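Local atomic coordinates of designed helical repeat protein (Synthetic construct, PDB entry 5CWQ), a protein that was designed de novo as a single chain of stacked alpha-helical repeats and has no known natural function. Residues L17-A20 against R21-E25; R179-E182 against D183-V187; A217-A220 against R221-V224. All blocks are in the same frame, centred on the assembly; numbering follows the deposited sequence.

Contact 1: residues L17-A20 against R21-E25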
ATOM      1  N   LEU A  17       8.809  -7.686  11.996  1.00 42.41           N
ATOM      2  CA  LEU A  17       7.496  -8.312  11.871  1.00 42.40           C
ATOM      3  C   LEU A  17       7.025  -8.888  13.204  1.00 45.90           C
ATOM      4  O   LEU A  17       5.865  -8.724  13.584  1.00 43.53           O
ATOM      5  CB  LEU A  17       7.534  -9.413  10.808  1.00 42.66           C
ATOM      6  CG  LEU A  17       6.270 -10.258  10.628  1.00 43.38           C
ATOM      7  CD1 LEU A  17       5.071  -9.392  10.267  1.00 42.08           C
ATOM      8  CD2 LEU A  17       6.498 -11.323   9.568  1.00 43.12           C
ATOM      9  N   GLN A  18       7.928  -9.562  13.907  1.00 53.05           N
ATOM     10  CA  GLN A  18       7.593 -10.189  15.180  1.00 59.68           C
ATOM     11  C   GLN A  18       7.277  -9.144  16.246  1.00 53.42           C
ATOM     12  O   GLN A  18       6.346  -9.313  17.032  1.00 52.12           O
ATOM     13  CB  GLN A  18       8.737 -11.090  15.649  1.00 73.72           C
ATOM     14  CG  GLN A  18       8.900 -12.362  14.827  1.00 84.10           C
ATOM     15  CD  GLN A  18       7.687 -13.273  14.897  1.00 92.57           C
ATOM     16  OE1 GLN A  18       7.220 -13.779  13.876  1.00 94.25           O
ATOM     17  NE2 GLN A  18       7.176 -13.493  16.104  1.00 97.07           N
ATOM     18  N   GLU A  19       8.051  -8.064  16.270  1.00 50.71           N
ATOM     19  CA  GLU A  19       7.808  -6.981  17.215  1.00 52.31           C
ATOM     20  C   GLU A  19       6.478  -6.295  16.915  1.00 46.85           C
ATOM     21  O   GLU A  19       5.749  -5.910  17.829  1.00 45.16           O
ATOM     22  CB  GLU A  19       8.949  -5.964  17.176  1.00 61.57           C
ATOM     23  CG  GLU A  19      10.221  -6.429  17.874  1.00 75.67           C
ATOM     24  CD  GLU A  19      10.037  -6.620  19.370  1.00 89.36           C
ATOM     25  OE1 GLU A  19       9.023  -6.136  19.918  1.00 93.12           O
ATOM     26  OE2 GLU A  19      10.908  -7.257  20.000  1.00 95.90           O
ATOM     27  N   ALA A  20       6.166  -6.147  15.631  1.00 45.39           N
ATOM     28  CA  ALA A  20       4.907  -5.537  15.218  1.00 44.77           C
ATOM     29  C   ALA A  20       3.734  -6.444  15.579  1.00 44.90           C
ATOM     30  O   ALA A  20       2.649  -5.965  15.911  1.00 44.25           O
ATOM     31  CB  ALA A  20       4.920  -5.247  13.723  1.00 43.02           C
ATOM     32  N   ARG A  21       3.960  -7.754  15.513  1.00 45.99           N
ATOM     33  CA  ARG A  21       2.931  -8.731  15.859  1.00 47.31           C
ATOM     34  C   ARG A  21       2.616  -8.688  17.349  1.00 46.45           C
ATOM     35  O   ARG A  21       1.464  -8.838  17.753  1.00 46.07           O
ATOM     36  CB  ARG A  21       3.369 -10.142  15.459  1.00 53.19           C
ATOM     37  CG  ARG A  21       3.111 -10.489  14.001  1.00 57.74           C
ATOM     38  CD  ARG A  21       3.697 -11.847  13.645  1.00 66.82           C
ATOM     39  NE  ARG A  21       3.364 -12.257  12.283  1.00 72.14           N
ATOM     40  CZ  ARG A  21       3.900 -13.305  11.662  1.00 78.03           C
ATOM     41  NH1 ARG A  21       4.808 -14.056  12.274  1.00 82.32           N
ATOM     42  NH2 ARG A  21       3.534 -13.601  10.422  1.00 77.68           N
ATOM     43  N   LYS A  22       3.646  -8.492  18.166  0.50 48.19           N
ATOM     44  CA  LYS A  22       3.464  -8.402  19.609  0.50 50.30           C
ATOM     45  C   LYS A  22       2.784  -7.089  19.980  0.50 48.63           C
ATOM     46  O   LYS A  22       1.923  -7.054  20.856  0.50 47.60           O
ATOM     47  CB  LYS A  22       4.808  -8.536  20.330  0.50 55.19           C
ATOM     48  CG  LYS A  22       5.198  -9.979  20.629  0.50 59.71           C
ATOM     49  CD  LYS A  22       6.658 -10.259  20.311  0.50 65.71           C
ATOM     50  CE  LYS A  22       7.600  -9.425  21.161  0.50 71.49           C
ATOM     51  NZ  LYS A  22       9.024  -9.711  20.834  0.50 75.11           N
ATOM     52  N   ARG A  23       3.169  -6.011  19.304  1.00 49.05           N
ATOM     53  CA  ARG A  23       2.534  -4.713  19.514  1.00 53.33           C
ATOM     54  C   ARG A  23       1.082  -4.770  19.052  1.00 46.43           C
ATOM     55  O   ARG A  23       0.210  -4.125  19.633  1.00 44.86           O
ATOM     56  CB  ARG A  23       3.289  -3.606  18.774  1.00 61.73           C
ATOM     57  CG  ARG A  23       4.593  -3.194  19.443  1.00 73.23           C
ATOM     58  CD  ARG A  23       5.166  -1.932  18.815  1.00 79.21           C
ATOM     59  NE  ARG A  23       5.552  -2.134  17.418  1.00 81.92           N
ATOM     60  CZ  ARG A  23       6.767  -2.497  17.010  1.00 84.69           C
ATOM     61  NH1 ARG A  23       7.746  -2.705  17.882  1.00 88.10           N
ATOM     62  NH2 ARG A  23       7.003  -2.650  15.714  1.00 82.93           N
ATOM     63  N   SER A  24       0.826  -5.544  18.001  0.61 43.90           N
ATOM     64  CA  SER A  24      -0.532  -5.731  17.505  0.61 41.82           C
ATOM     65  C   SER A  24      -1.387  -6.447  18.542  0.61 44.27           C
ATOM     66  O   SER A  24      -2.545  -6.094  18.755  0.61 43.18           O
ATOM     67  CB  SER A  24      -0.531  -6.523  16.194  0.61 39.95           C
ATOM     68  OG  SER A  24       0.068  -5.784  15.144  0.61 37.82           O
ATOM     69  N   GLU A  25      -0.808  -7.455  19.187  1.00 49.49           N
ATOM     70  CA  GLU A  25      -1.531  -8.237  20.183  1.00 57.67           C
ATOM     71  C   GLU A  25      -1.778  -7.425  21.452  1.00 54.40           C
ATOM     72  O   GLU A  25      -2.816  -7.574  22.098  1.00 54.06           O
ATOM     73  CB  GLU A  25      -0.761  -9.517  20.518  1.00 71.63           C
ATOM     74  CG  GLU A  25      -1.474 -10.441  21.500  1.00 84.76           C
ATOM     75  CD  GLU A  25      -2.820 -10.926  20.987  1.00 92.77           C
ATOM     76  OE1 GLU A  25      -3.035 -10.910  19.756  1.00 93.58           O
ATOM     77  OE2 GLU A  25      -3.665 -11.323  21.817  1.00 97.52           O
TER
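Leu17 and Gln18 meet Arg21 one turn further along helix 5-30, the first helix of this designed helical repeat, and the contact is the i to i+3 and i to i+4 pattern of an alpha-helix. The backbone part is regular: the amides of Arg21, Lys22, Arg23 and Ser24 bond to the carbonyls of Leu17, Gln18, Glu19 and Ala20, with Arg21 N 2.9 Å from Leu17 O. Next comes a leucine methyl packed on a guanidinium face. Arg21 runs straight from CG to NE (chi2 174°) and reaches back over Leu17, so that Leu17 CD2 lies 3.8 Å above the centre of the Arg21 guanidinium plane. Lys69 and Arg72 of helix 60-86 also touch Arg21, while Leu17 packs on Ala46 of helix 33-57.

Polar contacts are modest. Gln18 OE1 sits at the guanidinium edge, 2.9 Å from Arg21 NH1, but the bond is weak because the N-H points off line (124°), and the amide stands nearly perpendicular to the guanidinium (86°). Glu19 OE2 makes a weak salt bridge to Lys22 NZ, doubtful since the lysine has two conformers. Arg23, which pairs with Glu42 on helix 33-57, folds its guanidinium back over the backbone, with Glu19 O 3.6 Å above the plane and over its centre. Glu19 OE1 lies well out of the Arg23 guanidinium plane, so only charge acts between the two groups; Glu19 CB comes closer, 3.5 Å from Arg23 NH1.

Contact 2: residues R179-E182 against D183-V187. With PO4 (phosphate ion), chain F.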
ATOM      1  N   ARG A 179      -4.472   2.513 -17.223  1.00 37.95           N
ATOM      2  CA  ARG A 179      -5.328   2.838 -16.089  1.00 40.30           C
ATOM      3  C   ARG A 179      -4.500   3.243 -14.872  1.00 36.32           C
ATOM      4  O   ARG A 179      -4.804   4.233 -14.207  1.00 36.89           O
ATOM      5  CB  ARG A 179      -6.226   1.651 -15.738  1.00 47.72           C
ATOM      6  CG  ARG A 179      -7.580   1.670 -16.431  1.00 59.78           C
ATOM      7  CD  ARG A 179      -8.361   0.401 -16.141  1.00 70.25           C
ATOM      8  NE  ARG A 179      -7.831  -0.745 -16.874  1.00 79.22           N
ATOM      9  CZ  ARG A 179      -8.129  -2.013 -16.604  1.00 86.09           C
ATOM     10  NH1 ARG A 179      -8.949  -2.311 -15.605  1.00 89.08           N
ATOM     11  NH2 ARG A 179      -7.599  -2.987 -17.330  1.00 87.80           N
ATOM     12  N   ALA A 180      -3.457   2.471 -14.586  1.00 32.80           N
ATOM     13  CA  ALA A 180      -2.571   2.765 -13.467  1.00 30.20           C
ATOM     14  C   ALA A 180      -1.906   4.124 -13.656  1.00 30.20           C
ATOM     15  O   ALA A 180      -1.823   4.920 -12.720  1.00 29.73           O
ATOM     16  CB  ALA A 180      -1.518   1.675 -13.323  1.00 28.29           C
ATOM     17  N   TYR A 181      -1.439   4.379 -14.874  1.00 30.89           N
ATOM     18  CA  TYR A 181      -0.794   5.642 -15.207  1.00 31.89           C
ATOM     19  C   TYR A 181      -1.709   6.833 -14.940  1.00 32.38           C
ATOM     20  O   TYR A 181      -1.297   7.816 -14.323  1.00 34.01           O
ATOM     21  CB  TYR A 181      -0.357   5.643 -16.672  1.00 35.06           C
ATOM     22  CG  TYR A 181       0.174   6.975 -17.152  1.00 39.17           C
ATOM     23  CD1 TYR A 181       1.485   7.356 -16.896  1.00 40.08           C
ATOM     24  CD2 TYR A 181      -0.635   7.850 -17.864  1.00 43.44           C
ATOM     25  CE1 TYR A 181       1.974   8.574 -17.334  1.00 44.01           C
ATOM     26  CE2 TYR A 181      -0.157   9.068 -18.305  1.00 47.56           C
ATOM     27  CZ  TYR A 181       1.148   9.426 -18.039  1.00 49.02           C
ATOM     28  OH  TYR A 181       1.623  10.641 -18.481  1.00 54.37           O
ATOM     29  N   GLU A 182      -2.949   6.745 -15.411  1.00 32.28           N
ATOM     30  CA  GLU A 182      -3.907   7.828 -15.228  1.00 34.26           C
ATOM     31  C   GLU A 182      -4.292   7.974 -13.757  1.00 32.23           C
ATOM     32  O   GLU A 182      -4.429   9.090 -13.257  1.00 31.27           O
ATOM     33  CB  GLU A 182      -5.152   7.593 -16.086  1.00 39.67           C
ATOM     34  CG  GLU A 182      -4.881   7.611 -17.587  1.00 45.94           C
ATOM     35  CD  GLU A 182      -4.362   8.953 -18.083  1.00 52.28           C
ATOM     36  OE1 GLU A 182      -4.532   9.965 -17.370  1.00 55.06           O
ATOM     37  OE2 GLU A 182      -3.782   8.994 -19.192  1.00 54.06           O
ATOM     38  N   ASP A 183      -4.464   6.846 -13.070  1.00 33.09           N
ATOM     39  CA  ASP A 183      -4.725   6.860 -11.633  1.00 34.47           C
ATOM     40  C   ASP A 183      -3.606   7.576 -10.884  1.00 33.94           C
ATOM     41  O   ASP A 183      -3.862   8.391  -9.999  1.00 33.57           O
ATOM     42  CB  ASP A 183      -4.866   5.437 -11.080  1.00 34.41           C
ATOM     43  CG  ASP A 183      -6.119   4.737 -11.559  1.00 36.80           C
ATOM     44  OD1 ASP A 183      -7.074   5.418 -11.987  1.00 38.57           O
ATOM     45  OD2 ASP A 183      -6.149   3.490 -11.493  1.00 37.20           O
ATOM     46  N   ALA A 184      -2.365   7.266 -11.249  1.00 33.42           N
ATOM     47  CA  ALA A 184      -1.197   7.803 -10.558  1.00 31.91           C
ATOM     48  C   ALA A 184      -1.082   9.315 -10.739  1.00 31.73           C
ATOM     49  O   ALA A 184      -0.717  10.033  -9.805  1.00 30.57           O
ATOM     50  CB  ALA A 184       0.070   7.115 -11.051  1.00 31.98           C
ATOM     51  N   ARG A 185      -1.388   9.796 -11.940  1.00 33.33           N
ATOM     52  CA  ARG A 185      -1.354  11.227 -12.214  1.00 36.40           C
ATOM     53  C   ARG A 185      -2.391  11.964 -11.378  1.00 33.85           C
ATOM     54  O   ARG A 185      -2.121  13.035 -10.838  1.00 32.59           O
ATOM     55  CB  ARG A 185      -1.596  11.507 -13.700  1.00 45.94           C
ATOM     56  CG  ARG A 185      -0.420  11.171 -14.601  1.00 54.24           C
ATOM     57  CD  ARG A 185      -0.196  12.260 -15.642  1.00 64.71           C
ATOM     58  NE  ARG A 185       0.286  13.501 -15.039  1.00 71.46           N
ATOM     59  CZ  ARG A 185       0.471  14.639 -15.702  1.00 78.35           C
ATOM     60  NH1 ARG A 185       0.212  14.709 -17.001  1.00 82.95           N
ATOM     61  NH2 ARG A 185       0.914  15.714 -15.063  1.00 79.22           N
ATOM     62  N   ARG A 186      -3.579  11.381 -11.268  1.00 34.52           N
ATOM     63  CA  ARG A 186      -4.665  12.010 -10.531  1.00 36.82           C
ATOM     64  C   ARG A 186      -4.329  12.107  -9.046  1.00 32.61           C
ATOM     65  O   ARG A 186      -4.445  13.176  -8.446  1.00 31.26           O
ATOM     66  CB  ARG A 186      -5.969  11.234 -10.733  1.00 43.47           C
ATOM     67  CG  ARG A 186      -7.219  12.034 -10.394  1.00 53.56           C
ATOM     68  CD  ARG A 186      -8.497  11.248 -10.662  1.00 63.96           C
ATOM     69  NE  ARG A 186      -8.550  10.719 -12.027  1.00 73.70           N
ATOM     70  CZ  ARG A 186      -8.219   9.479 -12.380  1.00 79.36           C
ATOM     71  NH1 ARG A 186      -7.803   8.598 -11.475  1.00 79.47           N
ATOM     72  NH2 ARG A 186      -8.307   9.112 -13.651  1.00 82.91           N
ATOM     73  N   VAL A 187      -3.899  10.998  -8.456  1.00 31.80           N
ATOM     74  CA  VAL A 187      -3.617  10.974  -7.025  1.00 32.80           C
ATOM     75  C   VAL A 187      -2.389  11.829  -6.713  1.00 29.69           C
ATOM     76  O   VAL A 187      -2.308  12.434  -5.645  1.00 29.18           O
ATOM     77  CB  VAL A 187      -3.410   9.531  -6.506  1.00 36.52           C
ATOM     78  CG1 VAL A 187      -2.207   8.891  -7.159  1.00 37.24           C
ATOM     79  CG2 VAL A 187      -3.270   9.518  -4.984  1.00 37.99           C
TER
HETATM   80  P   PO4 F 305       5.370  11.354 -17.715  0.98 89.29           P
HETATM   81  O1  PO4 F 305       6.340  12.412 -17.249  0.98 90.18           O
HETATM   82  O2  PO4 F 305       5.780  10.859 -19.081  0.98 88.90           O
HETATM   83  O3  PO4 F 305       3.980  11.941 -17.787  0.98 89.56           O
HETATM   84  O4  PO4 F 305       5.379  10.202 -16.740  0.98 88.78           O
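Tyr181 and Arg185 lie side by side and point the same way from one flank of helix 174-201. The aliphatic part of the arginine does the touching: Arg185 CG stands 4.1 Å above one face of the Tyr181 ring, offset toward the rim, and Arg185 CD comes within 3.7 Å of Tyr181 OH. The guanidinium beyond is turned 56° from the ring and does not stack on it. A first torsion of 173° sets Tyr181 CG beside the carbonyl carbon and carries the hydroxyl to a phosphate ion, probably from the crystallisation liquor. Tyr181 OH donates to phosphate O3 at 2.8 Å, and that oxygen lies in the ring plane; Gln225 also bonds the ion. His234 of the C-terminal polyhistidine tag stacks on the ring, while Val224 and Gln225 of helix 204-230 touch it too. Replacing Tyr181 with an alanine would probably strip Arg185 CG and CD of the ring they lie against and leave phosphate O3 without its hydroxyl donor.

Around the helix, Arg186 folds back over the backbone of the preceding turn, with Glu182 O 3.6 Å above one guanidinium face. The edge of the same group meets Asp183 OD1, 3.3 Å from Arg186 NH1, in a long, weak salt bridge that is nevertheless straight (169°). The stronger partner of this carboxylate is Arg135 on helix 117-144. Asp183 OD2 also comes within 3.1 Å of Arg179 O, an acceptor facing an acceptor, which the two arginines may help to offset. Ala184 packs against Val161 of helix 147-171. Beneath all this the amides of residues 183 to 186 bond to the carbonyls of residues 179 to 182, and the whole is an amphipathic alpha-helix of a designed helical repeat.

Contact 3: residues A217-A220 against R221-V224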
ATOM      1  N   ALA A 217       2.872   7.951  -5.712  1.00 24.92           N
ATOM      2  CA  ALA A 217       2.192   8.118  -6.990  1.00 25.63           C
ATOM      3  C   ALA A 217       3.198   8.336  -8.119  1.00 29.28           C
ATOM      4  O   ALA A 217       3.021   7.818  -9.224  1.00 28.76           O
ATOM      5  CB  ALA A 217       1.219   9.274  -6.916  1.00 24.62           C
ATOM      6  N   ARG A 218       4.250   9.100  -7.837  0.52 31.87           N
ATOM      7  CA  ARG A 218       5.293   9.364  -8.825  0.52 33.42           C
ATOM      8  C   ARG A 218       6.034   8.084  -9.196  0.52 32.37           C
ATOM      9  O   ARG A 218       6.375   7.875 -10.359  0.52 32.05           O
ATOM     10  CB  ARG A 218       6.286  10.410  -8.305  0.52 36.17           C
ATOM     11  CG  ARG A 218       5.735  11.829  -8.288  0.52 38.79           C
ATOM     12  CD  ARG A 218       6.766  12.849  -7.811  0.52 41.87           C
ATOM     13  NE  ARG A 218       7.802  13.105  -8.815  0.52 43.50           N
ATOM     14  CZ  ARG A 218       9.074  12.716  -8.730  0.52 44.17           C
ATOM     15  NH1 ARG A 218       9.524  12.040  -7.678  0.52 43.28           N
ATOM     16  NH2 ARG A 218       9.913  13.015  -9.713  0.52 45.49           N
ATOM     17  N   GLU A 219       6.283   7.229  -8.207  1.00 31.87           N
ATOM     18  CA  GLU A 219       6.956   5.958  -8.461  1.00 31.99           C
ATOM     19  C   GLU A 219       6.078   5.063  -9.330  1.00 29.01           C
ATOM     20  O   GLU A 219       6.570   4.376 -10.223  1.00 29.04           O
ATOM     21  CB  GLU A 219       7.307   5.234  -7.158  1.00 35.43           C
ATOM     22  CG  GLU A 219       7.905   3.842  -7.402  1.00 39.44           C
ATOM     23  CD  GLU A 219       8.468   3.184  -6.155  1.00 43.57           C
ATOM     24  OE1 GLU A 219       8.928   3.901  -5.244  1.00 46.00           O
ATOM     25  OE2 GLU A 219       8.460   1.936  -6.092  1.00 44.38           O
ATOM     26  N   ALA A 220       4.777   5.073  -9.058  1.00 27.14           N
ATOM     27  CA  ALA A 220       3.829   4.281  -9.831  1.00 26.56           C
ATOM     28  C   ALA A 220       3.854   4.700 -11.295  1.00 28.08           C
ATOM     29  O   ALA A 220       3.848   3.858 -12.193  1.00 27.17           O
ATOM     30  CB  ALA A 220       2.428   4.428  -9.260  1.00 24.74           C
ATOM     31  N   ARG A 221       3.888   6.007 -11.528  1.00 31.33           N
ATOM     32  CA  ARG A 221       3.929   6.541 -12.881  1.00 35.82           C
ATOM     33  C   ARG A 221       5.234   6.161 -13.570  1.00 34.06           C
ATOM     34  O   ARG A 221       5.228   5.706 -14.713  1.00 34.86           O
ATOM     35  CB  ARG A 221       3.760   8.060 -12.865  1.00 43.62           C
ATOM     36  CG  ARG A 221       3.752   8.685 -14.250  1.00 52.69           C
ATOM     37  CD  ARG A 221       3.389  10.160 -14.209  1.00 61.68           C
ATOM     38  NE  ARG A 221       4.311  10.934 -13.381  1.00 71.13           N
ATOM     39  CZ  ARG A 221       4.453  12.253 -13.447  1.00 78.92           C
ATOM     40  NH1 ARG A 221       3.741  12.964 -14.313  1.00 81.94           N
ATOM     41  NH2 ARG A 221       5.316  12.867 -12.648  1.00 81.46           N
ATOM     42  N   ARG A 222       6.350   6.344 -12.872  1.00 32.35           N
ATOM     43  CA  ARG A 222       7.652   5.984 -13.419  1.00 34.01           C
ATOM     44  C   ARG A 222       7.713   4.500 -13.767  1.00 32.94           C
ATOM     45  O   ARG A 222       8.273   4.123 -14.796  1.00 34.68           O
ATOM     46  CB  ARG A 222       8.770   6.333 -12.432  1.00 38.03           C
ATOM     47  CG  ARG A 222       9.111   7.813 -12.380  1.00 43.45           C
ATOM     48  CD  ARG A 222      10.416   8.056 -11.635  1.00 50.01           C
ATOM     49  NE  ARG A 222      10.383   7.532 -10.270  1.00 54.52           N
ATOM     50  CZ  ARG A 222       9.946   8.207  -9.209  1.00 56.90           C
ATOM     51  NH1 ARG A 222       9.491   9.448  -9.335  1.00 57.73           N
ATOM     52  NH2 ARG A 222       9.962   7.637  -8.011  1.00 57.25           N
ATOM     53  N   HIS A 223       7.131   3.665 -12.911  1.00 30.68           N
ATOM     54  CA  HIS A 223       7.162   2.220 -13.110  1.00 30.87           C
ATOM     55  C   HIS A 223       6.463   1.843 -14.410  1.00 31.76           C
ATOM     56  O   HIS A 223       6.997   1.081 -15.211  1.00 28.85           O
ATOM     57  CB  HIS A 223       6.507   1.501 -11.932  1.00 31.09           C
ATOM     58  CG  HIS A 223       6.745   0.022 -11.918  1.00 32.80           C
ATOM     59  ND1 HIS A 223       7.955  -0.532 -11.555  1.00 34.28           N
ATOM     60  CD2 HIS A 223       5.931  -1.016 -12.220  1.00 33.46           C
ATOM     61  CE1 HIS A 223       7.875  -1.849 -11.634  1.00 35.02           C
ATOM     62  NE2 HIS A 223       6.659  -2.169 -12.036  1.00 34.52           N
ATOM     63  N   VAL A 224       5.268   2.388 -14.611  1.00 36.53           N
ATOM     64  CA  VAL A 224       4.504   2.145 -15.829  1.00 41.93           C
ATOM     65  C   VAL A 224       5.233   2.660 -17.065  1.00 42.86           C
ATOM     66  O   VAL A 224       5.311   1.969 -18.082  1.00 45.09           O
ATOM     67  CB  VAL A 224       3.118   2.815 -15.758  1.00 45.25           C
ATOM     68  CG1 VAL A 224       2.397   2.711 -17.093  1.00 47.34           C
ATOM     69  CG2 VAL A 224       2.288   2.183 -14.662  1.00 45.75           C
TER
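Val224 closes on Ala220 at the buried side of helix 204-230, the last helix of the designed repeat. This is the tight half of an i to i+4 alpha-helical contact: Val224 CG2 lies 3.4 Å from Ala220 O, the same oxygen that accepts the Val224 amide at 3.2 Å. The valine packs on Ala165 of helix 147-171. One turn earlier Ala217 gives its carbonyl to the Arg221 amide, and its methyl meets Val187 and Glu188 of helix 174-201. Small alanines here probably let the neighbouring helices come close, and the backbone bonds of Arg222 and His223 continue the i to i+4 series, His223 N reaching Glu219 O at 2.8 Å.

Two borders flank this core. On one, Arg221 starts out beside its own carbonyl carbon (chi1 -178°), which lays the chain along Tyr181; its NE makes a long, weak ion pair with the bound phosphate, and its NH2 another with Glu188. On the other, Glu219 and His223 lie against helix 147-171, touching Leu162 and Cys169.

The looser, partly exposed side belongs to Arg218 and Arg222. Arg218 bonds through NH1 to Gln215, its main polar partner. Arg222 NH1 comes over one face of that guanidinium, the planes 54° apart, but donor meets donor and Arg218 has two conformers, so this close approach is doubtful. More telling is how Arg222 bends at chi3 (-58°) and folds its own guanidinium against the backbone. Arg218 O lies 3.6 Å above the Arg222 guanidinium plane, and on the same face Glu219 CA sits 3.4 Å above it, just 3.5 Å from Arg222 NH2.

In the fold
From the N terminus, contact 1 comes first, in helix 5-30, contact 2 in helix 174-201 and contact 3 in the final helix, 204-230. Each joins consecutive turns of one helix, with no residues enclosed between its segments, so none closes a loop; the three run in series and neither nest nor cross. Contact 1 stands at the opposite end of the stack, on the other side of the chain's centre, with about 20 Å between its nearest atoms and those of contact 3. Contacts 2 and 3 touch: Val187 and Ala184 pack on Ala217, and Tyr181 lies against Arg221, binding the last two helices together near the C-terminal end.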